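Local coordinates for DMATS type aromatic prenyltransferase (Streptomyces coelicolor, PDB 6ZS0), which probably catalyses transfer of a dimethylallyl group from dimethylallyl diphosphate to carbon 5 of the indole ring of tryptophan, at residues 116-125 against 149-157; 174-183 against 258-268. One frame throughout, in Å; residues are numbered along the deposited sequence.

Interaction 1: 116-125 against 149-157; sequences LDELLDLFLP and KVYLNPAVG
Leu152 lays its CB over one face of the Phe123 ring, a CH-pi contact with CB 4.0 Å from the ring centroid and 28° off the normal, where the short helices after helix 91-109 pack on the outside of the ABBA barrel. The two side chains meet at about a right angle, and Leu152 CD1 reaches the same ring at Phe123 CD1 (3.7 Å). With chi1 at -71°, CG of Phe123 stands opposite its own carbonyl carbon, and the ring edge is brought to the backbone where strand 147-152 ends: Phe123 CD2 lies 3.4 Å from Asn153 O, with Pro154 N also near the ring plane. Toward the earlier part of the strand the contact is purely aliphatic, Leu116 CD1 touching Leu152 CD1 at 4.0 Å and Val150 CG1 slightly farther off. Val156 straddles the end of the opposing helix: its CG1 approaches Leu122 O at 3.3 Å, while Val156 CG2 presses on the CG-CD side of the Pro125 ring, 3.5 Å from Pro125 CD, tighter than usual van der Waals contact. Leu119 adds a looser methyl contact to Leu152 and continues onto Leu191 and Leu193 of the adjacent strand. One water ties the backbones together, donating to Phe123 O and accepting from Asn153 N. Thr165 and Val166 of helix 162-175 pack against Phe123 and Pro154, respectively. Within the type I turn from Asn153 to Val156, Asn153 OD1 accepts from Ala155 N (2.9 Å), an Asx turn whose donor lies 60° out of the side-chain carbonyl plane.

Interaction 2: 174-183 against 258-268; sequences GHHQAFDSLP and HSFTDPGAERP
Gly174 O receives a CA-H...O contact from Gly264 CA (3.0 Å); Gly174, with positive phi, is the C-prime residue of the Schellman motif that closes the helix. His175 ND1 donates to Ala265 O (2.8 Å, 155° at the hydrogen), on a lone pair in the carbonyl plane and nearly within the ring plane. Phe260 CB sits over the centre of one imidazole face, and the Phe260 ring turns its edge toward that face, planes at 50°. His176 ND1 makes a weak hydrogen bond to Gly264 O. Gln177 N is held by the anti lone pair of Glu266 OE1 (3.0 Å), while the Gln177 side-chain oxygen goes to Arg167. In the ABBA fold, 174-183 leads from helix 162-175 toward strand 191-195 and packs on the loop between strands 254-260 and 270-275. Ala178 CB rests on Phe260 CE1 (3.6 Å), and its CA-H points at Glu266 O. Ser181 OG, turned back by a chi1 of 73°, donates to Ala178 O (2.7 Å) and lies at the Phe260 ring edge. Leu182 CD2 touches His258 CB (3.6 Å), and Pro183 CD makes an off-centre CH-pi contact with the His258 ring, 4.1 Å from its centroid.

Helix 162-175 joins the two contacts: it follows strand 147-152 of interaction 1 in the chain and runs into 174-183 of interaction 2. Their centres are 18 Å apart, and the nearest atoms, about 7 Å apart, do not touch. Both reach the same closed antiparallel sheet, with strands 191-195 and 202-209 between strand 147-152 and strand 254-260. Interaction 1 is the more buried and largely apolar, whereas interaction 2 is partly buried and combines three hydrogen bonds, one weak, with aromatic and aliphatic contacts. In ABBA prenyltransferases the reaction chamber is inside the barrel; interaction 1 joins strand 147-152 to short helices 114-117 and 120-123, interaction 2 strand 254-260 and its following loop to the end of helix 162-175.

Interaction 1: 116-125 against 149-157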
# COMPACT_ATOMS: atom_id res chain seq x y z
N LEU A 116 -16.44 6.65 -6.62
CA LEU A 116 -16.56 5.35 -5.92
C LEU A 116 -17.95 4.78 -6.19
O LEU A 116 -18.05 3.63 -6.50
CB LEU A 116 -16.30 5.56 -4.42
CG LEU A 116 -16.42 4.32 -3.56
CD1 LEU A 116 -15.52 3.20 -4.07
CD2 LEU A 116 -16.13 4.65 -2.11
N ASP A 117 -18.99 5.60 -6.05
CA ASP A 117 -20.40 5.16 -6.21
C ASP A 117 -20.62 4.56 -7.59
O ASP A 117 -21.34 3.57 -7.68
CB ASP A 117 -21.35 6.32 -5.95
CG ASP A 117 -21.48 6.67 -4.48
OD1 ASP A 117 -21.09 5.84 -3.62
OD2 ASP A 117 -22.00 7.76 -4.20
N GLU A 118 -19.99 5.13 -8.61
CA GLU A 118 -20.03 4.65 -10.01
C GLU A 118 -19.55 3.20 -10.12
O GLU A 118 -19.93 2.57 -11.11
CB GLU A 118 -19.17 5.54 -10.92
CG GLU A 118 -19.79 6.86 -11.22
CD GLU A 118 -20.92 6.82 -12.23
OE1 GLU A 118 -21.14 5.72 -12.86
OE2 GLU A 118 -21.58 7.85 -12.40
N LEU A 119 -18.77 2.69 -9.14
CA LEU A 119 -18.08 1.37 -9.24
C LEU A 119 -18.66 0.31 -8.31
O LEU A 119 -18.25 -0.85 -8.46
CB LEU A 119 -16.60 1.57 -8.89
CG LEU A 119 -15.82 2.50 -9.80
CD1 LEU A 119 -14.35 2.45 -9.46
CD2 LEU A 119 -16.04 2.20 -11.26
N LEU A 120 -19.54 0.66 -7.37
CA LEU A 120 -19.85 -0.25 -6.23
C LEU A 120 -20.50 -1.56 -6.68
O LEU A 120 -20.22 -2.59 -6.06
CB LEU A 120 -20.73 0.47 -5.21
CG LEU A 120 -20.05 1.59 -4.43
CD1 LEU A 120 -20.98 2.12 -3.37
CD2 LEU A 120 -18.74 1.12 -3.80
N ASP A 121 -21.36 -1.54 -7.70
CA ASP A 121 -22.00 -2.80 -8.15
C ASP A 121 -20.93 -3.75 -8.72
O ASP A 121 -21.11 -4.98 -8.57
CB ASP A 121 -23.09 -2.58 -9.18
CG ASP A 121 -22.58 -1.85 -10.40
OD1 ASP A 121 -22.13 -0.71 -10.22
OD2 ASP A 121 -22.61 -2.44 -11.48
N LEU A 122 -19.87 -3.22 -9.33
CA LEU A 122 -18.78 -4.06 -9.90
C LEU A 122 -18.00 -4.70 -8.76
O LEU A 122 -17.61 -5.88 -8.89
CB LEU A 122 -17.83 -3.23 -10.75
CG LEU A 122 -18.39 -2.64 -12.04
CD1 LEU A 122 -17.41 -1.65 -12.61
CD2 LEU A 122 -18.70 -3.72 -13.05
N PHE A 123 -17.73 -3.94 -7.68
CA PHE A 123 -16.68 -4.31 -6.69
C PHE A 123 -17.26 -4.81 -5.37
O PHE A 123 -16.49 -5.45 -4.63
CB PHE A 123 -15.70 -3.15 -6.53
CG PHE A 123 -14.81 -2.94 -7.72
CD1 PHE A 123 -15.01 -1.86 -8.59
CD2 PHE A 123 -13.78 -3.82 -8.00
CE1 PHE A 123 -14.19 -1.67 -9.69
CE2 PHE A 123 -12.95 -3.60 -9.09
CZ PHE A 123 -13.17 -2.54 -9.94
N LEU A 124 -18.55 -4.58 -5.09
CA LEU A 124 -19.22 -5.06 -3.85
C LEU A 124 -20.48 -5.86 -4.21
O LEU A 124 -21.60 -5.47 -3.86
CB LEU A 124 -19.54 -3.86 -2.96
CG LEU A 124 -18.32 -3.10 -2.42
CD1 LEU A 124 -18.77 -1.96 -1.53
CD2 LEU A 124 -17.36 -4.00 -1.66
N PRO A 125 -20.34 -6.97 -4.95
CA PRO A 125 -21.47 -7.85 -5.22
C PRO A 125 -21.75 -8.77 -4.04
O PRO A 125 -20.98 -8.83 -3.09
CB PRO A 125 -20.97 -8.66 -6.41
CG PRO A 125 -19.47 -8.82 -6.12
CD PRO A 125 -19.09 -7.45 -5.57
N LYS A 149 -7.57 7.21 -0.34
CA LYS A 149 -7.47 6.31 -1.49
C LYS A 149 -8.23 5.04 -1.11
O LYS A 149 -8.02 4.59 0.01
CB LYS A 149 -6.00 5.99 -1.75
CG LYS A 149 -5.69 5.32 -3.07
CD LYS A 149 -4.21 5.34 -3.39
CE LYS A 149 -3.53 6.61 -2.94
NZ LYS A 149 -2.20 6.79 -3.59
N VAL A 150 -9.08 4.55 -1.99
CA VAL A 150 -9.82 3.29 -1.78
C VAL A 150 -9.32 2.23 -2.75
O VAL A 150 -9.24 2.53 -3.93
CB VAL A 150 -11.33 3.54 -1.94
CG1 VAL A 150 -12.14 2.29 -1.75
CG2 VAL A 150 -11.75 4.62 -0.96
N TYR A 151 -9.05 1.02 -2.23
CA TYR A 151 -8.58 -0.16 -2.98
C TYR A 151 -9.71 -1.18 -3.06
O TYR A 151 -10.27 -1.52 -2.03
CB TYR A 151 -7.38 -0.78 -2.29
CG TYR A 151 -6.13 0.04 -2.37
CD1 TYR A 151 -5.93 1.10 -1.50
CD2 TYR A 151 -5.15 -0.24 -3.31
CE1 TYR A 151 -4.77 1.86 -1.57
CE2 TYR A 151 -4.00 0.52 -3.39
CZ TYR A 151 -3.81 1.58 -2.52
OH TYR A 151 -2.66 2.31 -2.57
N LEU A 152 -10.02 -1.58 -4.28
CA LEU A 152 -11.09 -2.56 -4.58
C LEU A 152 -10.49 -3.74 -5.34
O LEU A 152 -9.33 -3.64 -5.80
CB LEU A 152 -12.17 -1.86 -5.39
CG LEU A 152 -12.75 -0.60 -4.77
CD1 LEU A 152 -13.58 0.15 -5.78
CD2 LEU A 152 -13.59 -0.97 -3.56
N ASN A 153 -11.24 -4.83 -5.43
CA ASN A 153 -10.77 -6.17 -5.89
C ASN A 153 -11.34 -6.52 -7.26
O ASN A 153 -12.50 -6.92 -7.35
CB ASN A 153 -11.21 -7.23 -4.89
CG ASN A 153 -10.77 -8.62 -5.29
OD1 ASN A 153 -9.98 -8.81 -6.20
ND2 ASN A 153 -11.31 -9.61 -4.59
N PRO A 154 -10.58 -6.36 -8.37
CA PRO A 154 -11.07 -6.74 -9.69
C PRO A 154 -11.47 -8.23 -9.80
O PRO A 154 -12.23 -8.55 -10.74
CB PRO A 154 -9.87 -6.41 -10.59
CG PRO A 154 -9.19 -5.29 -9.87
CD PRO A 154 -9.25 -5.72 -8.43
N ALA A 155 -10.94 -9.11 -8.94
CA ALA A 155 -11.19 -10.57 -8.94
C ALA A 155 -12.37 -10.92 -8.03
O ALA A 155 -12.53 -12.13 -7.74
CB ALA A 155 -9.96 -11.33 -8.53
N VAL A 156 -13.19 -9.95 -7.62
CA VAL A 156 -14.32 -10.19 -6.67
C VAL A 156 -15.30 -11.22 -7.24
O VAL A 156 -15.94 -11.92 -6.43
CB VAL A 156 -15.05 -8.88 -6.29
CG1 VAL A 156 -15.68 -8.19 -7.48
CG2 VAL A 156 -16.07 -9.12 -5.22
N GLY A 157 -15.46 -11.28 -8.56
CA GLY A 157 -16.31 -12.27 -9.25
C GLY A 157 -15.53 -13.41 -9.88
O GLY A 157 -16.09 -14.12 -10.73
O HOH W 1 -13.80 -5.03 -4.09

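Interaction 2: 174-183 against 258-268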
# COMPACT_ATOMS: atom_id res chain seq x y z
N GLY A 174 -14.71 7.56 -17.24
CA GLY A 174 -14.55 8.52 -18.34
C GLY A 174 -13.22 8.33 -19.05
O GLY A 174 -12.77 9.29 -19.70
N HIS A 175 -12.63 7.13 -18.98
CA HIS A 175 -11.32 6.81 -19.58
C HIS A 175 -11.48 5.86 -20.76
O HIS A 175 -10.49 5.29 -21.19
CB HIS A 175 -10.37 6.28 -18.51
CG HIS A 175 -9.98 7.33 -17.55
ND1 HIS A 175 -9.15 8.38 -17.91
CD2 HIS A 175 -10.31 7.54 -16.27
CE1 HIS A 175 -8.98 9.17 -16.87
NE2 HIS A 175 -9.68 8.68 -15.85
N HIS A 176 -12.69 5.74 -21.30
CA HIS A 176 -12.95 5.03 -22.58
C HIS A 176 -12.25 3.66 -22.56
O HIS A 176 -12.45 2.91 -21.57
CB HIS A 176 -12.58 5.94 -23.75
CG HIS A 176 -13.33 7.23 -23.73
ND1 HIS A 176 -12.86 8.36 -23.06
CD2 HIS A 176 -14.55 7.56 -24.22
CE1 HIS A 176 -13.75 9.33 -23.17
NE2 HIS A 176 -14.80 8.87 -23.88
N GLN A 177 -11.45 3.34 -23.58
CA GLN A 177 -10.79 2.01 -23.70
C GLN A 177 -9.34 2.08 -23.19
O GLN A 177 -8.49 1.36 -23.72
CB GLN A 177 -10.94 1.48 -25.14
CG GLN A 177 -12.39 1.16 -25.54
CD GLN A 177 -13.20 0.49 -24.44
OE1 GLN A 177 -12.97 -0.66 -24.06
NE2 GLN A 177 -14.18 1.22 -23.92
N ALA A 178 -9.09 2.86 -22.12
CA ALA A 178 -7.78 2.95 -21.41
C ALA A 178 -7.24 1.54 -21.08
O ALA A 178 -6.00 1.33 -21.07
CB ALA A 178 -7.95 3.80 -20.17
N PHE A 179 -8.11 0.59 -20.81
CA PHE A 179 -7.70 -0.81 -20.51
C PHE A 179 -6.65 -1.28 -21.52
O PHE A 179 -5.70 -1.98 -21.13
CB PHE A 179 -8.88 -1.77 -20.56
CG PHE A 179 -8.46 -3.17 -20.24
CD1 PHE A 179 -8.25 -3.56 -18.93
CD2 PHE A 179 -8.18 -4.07 -21.26
CE1 PHE A 179 -7.83 -4.85 -18.64
CE2 PHE A 179 -7.75 -5.35 -20.98
CZ PHE A 179 -7.56 -5.74 -19.67
N ASP A 180 -6.84 -0.93 -22.79
CA ASP A 180 -5.98 -1.41 -23.91
C ASP A 180 -4.59 -0.74 -23.92
O ASP A 180 -3.73 -1.27 -24.62
CB ASP A 180 -6.72 -1.26 -25.24
CG ASP A 180 -7.92 -2.17 -25.29
OD1 ASP A 180 -7.77 -3.34 -24.93
OD2 ASP A 180 -9.01 -1.69 -25.67
N SER A 181 -4.36 0.31 -23.13
CA SER A 181 -3.04 0.96 -22.95
C SER A 181 -2.18 0.20 -21.92
O SER A 181 -0.98 0.49 -21.83
CB SER A 181 -3.18 2.39 -22.54
OG SER A 181 -3.61 2.48 -21.19
N LEU A 182 -2.77 -0.71 -21.15
CA LEU A 182 -2.04 -1.41 -20.06
C LEU A 182 -1.15 -2.49 -20.66
O LEU A 182 -1.55 -3.19 -21.60
CB LEU A 182 -3.03 -2.01 -19.06
CG LEU A 182 -3.89 -1.04 -18.27
CD1 LEU A 182 -5.03 -1.78 -17.61
CD2 LEU A 182 -3.07 -0.28 -17.25
N PRO A 183 0.07 -2.68 -20.10
CA PRO A 183 0.94 -3.78 -20.52
C PRO A 183 0.36 -5.14 -20.09
O PRO A 183 -0.55 -5.18 -19.28
CB PRO A 183 2.26 -3.49 -19.81
CG PRO A 183 1.82 -2.77 -18.55
CD PRO A 183 0.67 -1.89 -19.02
N HIS A 258 -0.72 1.81 -12.68
CA HIS A 258 -0.86 2.72 -13.84
C HIS A 258 -1.95 3.71 -13.50
O HIS A 258 -3.10 3.24 -13.28
CB HIS A 258 -1.14 1.89 -15.10
CG HIS A 258 -0.13 0.80 -15.25
ND1 HIS A 258 0.97 0.93 -16.06
CD2 HIS A 258 -0.01 -0.39 -14.62
CE1 HIS A 258 1.72 -0.14 -15.95
NE2 HIS A 258 1.14 -0.98 -15.06
N SER A 259 -1.59 4.99 -13.47
CA SER A 259 -2.42 6.10 -12.95
C SER A 259 -3.03 6.82 -14.15
O SER A 259 -2.25 7.30 -14.99
CB SER A 259 -1.60 7.04 -12.09
OG SER A 259 -1.29 6.43 -10.84
N PHE A 260 -4.37 6.85 -14.19
CA PHE A 260 -5.19 7.65 -15.15
C PHE A 260 -5.81 8.84 -14.41
O PHE A 260 -6.69 8.63 -13.54
CB PHE A 260 -6.24 6.74 -15.78
CG PHE A 260 -5.68 5.55 -16.51
CD1 PHE A 260 -5.36 5.64 -17.86
CD2 PHE A 260 -5.46 4.34 -15.85
CE1 PHE A 260 -4.84 4.54 -18.54
CE2 PHE A 260 -4.95 3.25 -16.54
CZ PHE A 260 -4.64 3.35 -17.88
N THR A 261 -5.38 10.06 -14.74
CA THR A 261 -5.76 11.31 -14.02
C THR A 261 -6.32 12.37 -14.97
O THR A 261 -7.24 13.10 -14.54
CB THR A 261 -4.56 11.85 -13.23
OG1 THR A 261 -3.55 12.18 -14.19
CG2 THR A 261 -4.05 10.84 -12.22
N ASP A 262 -5.81 12.46 -16.19
CA ASP A 262 -6.31 13.43 -17.22
C ASP A 262 -7.72 13.02 -17.63
O ASP A 262 -7.96 11.87 -17.99
CB ASP A 262 -5.37 13.48 -18.43
CG ASP A 262 -3.89 13.42 -18.10
OD1 ASP A 262 -3.23 12.42 -18.51
OD2 ASP A 262 -3.39 14.37 -17.45
N PRO A 263 -8.73 13.93 -17.58
CA PRO A 263 -10.08 13.58 -18.03
C PRO A 263 -10.09 13.04 -19.47
O PRO A 263 -9.43 13.60 -20.32
CB PRO A 263 -10.90 14.89 -17.91
CG PRO A 263 -9.89 15.98 -17.56
CD PRO A 263 -8.65 15.29 -17.04
N GLY A 264 -10.81 11.94 -19.69
CA GLY A 264 -11.02 11.35 -21.03
C GLY A 264 -9.80 10.61 -21.56
O GLY A 264 -9.93 9.97 -22.63
N ALA A 265 -8.65 10.67 -20.87
CA ALA A 265 -7.36 10.13 -21.35
C ALA A 265 -7.42 8.60 -21.41
O ALA A 265 -7.97 7.98 -20.46
CB ALA A 265 -6.22 10.61 -20.49
N GLU A 266 -6.89 8.02 -22.49
CA GLU A 266 -6.83 6.56 -22.73
C GLU A 266 -5.45 6.02 -22.37
O GLU A 266 -5.25 4.83 -22.53
CB GLU A 266 -7.20 6.26 -24.18
CG GLU A 266 -8.66 6.53 -24.48
CD GLU A 266 -9.17 5.91 -25.77
OE1 GLU A 266 -9.92 4.90 -25.68
OE2 GLU A 266 -8.82 6.43 -26.86
N ARG A 267 -4.54 6.87 -21.89
CA ARG A 267 -3.14 6.50 -21.58
C ARG A 267 -2.81 6.97 -20.17
O ARG A 267 -3.28 8.02 -19.76
CB ARG A 267 -2.20 7.12 -22.63
CG ARG A 267 -2.51 6.65 -24.04
CD ARG A 267 -1.51 7.12 -25.09
NE ARG A 267 -0.22 6.45 -24.97
CZ ARG A 267 0.88 6.97 -24.40
NH1 ARG A 267 2.00 6.26 -24.36
NH2 ARG A 267 0.84 8.18 -23.86
N PRO A 268 -2.04 6.20 -19.38
CA PRO A 268 -1.70 6.61 -18.02
C PRO A 268 -0.63 7.71 -17.97
O PRO A 268 0.22 7.74 -18.83
CB PRO A 268 -1.20 5.31 -17.36
CG PRO A 268 -0.65 4.51 -18.51
CD PRO A 268 -1.52 4.86 -19.70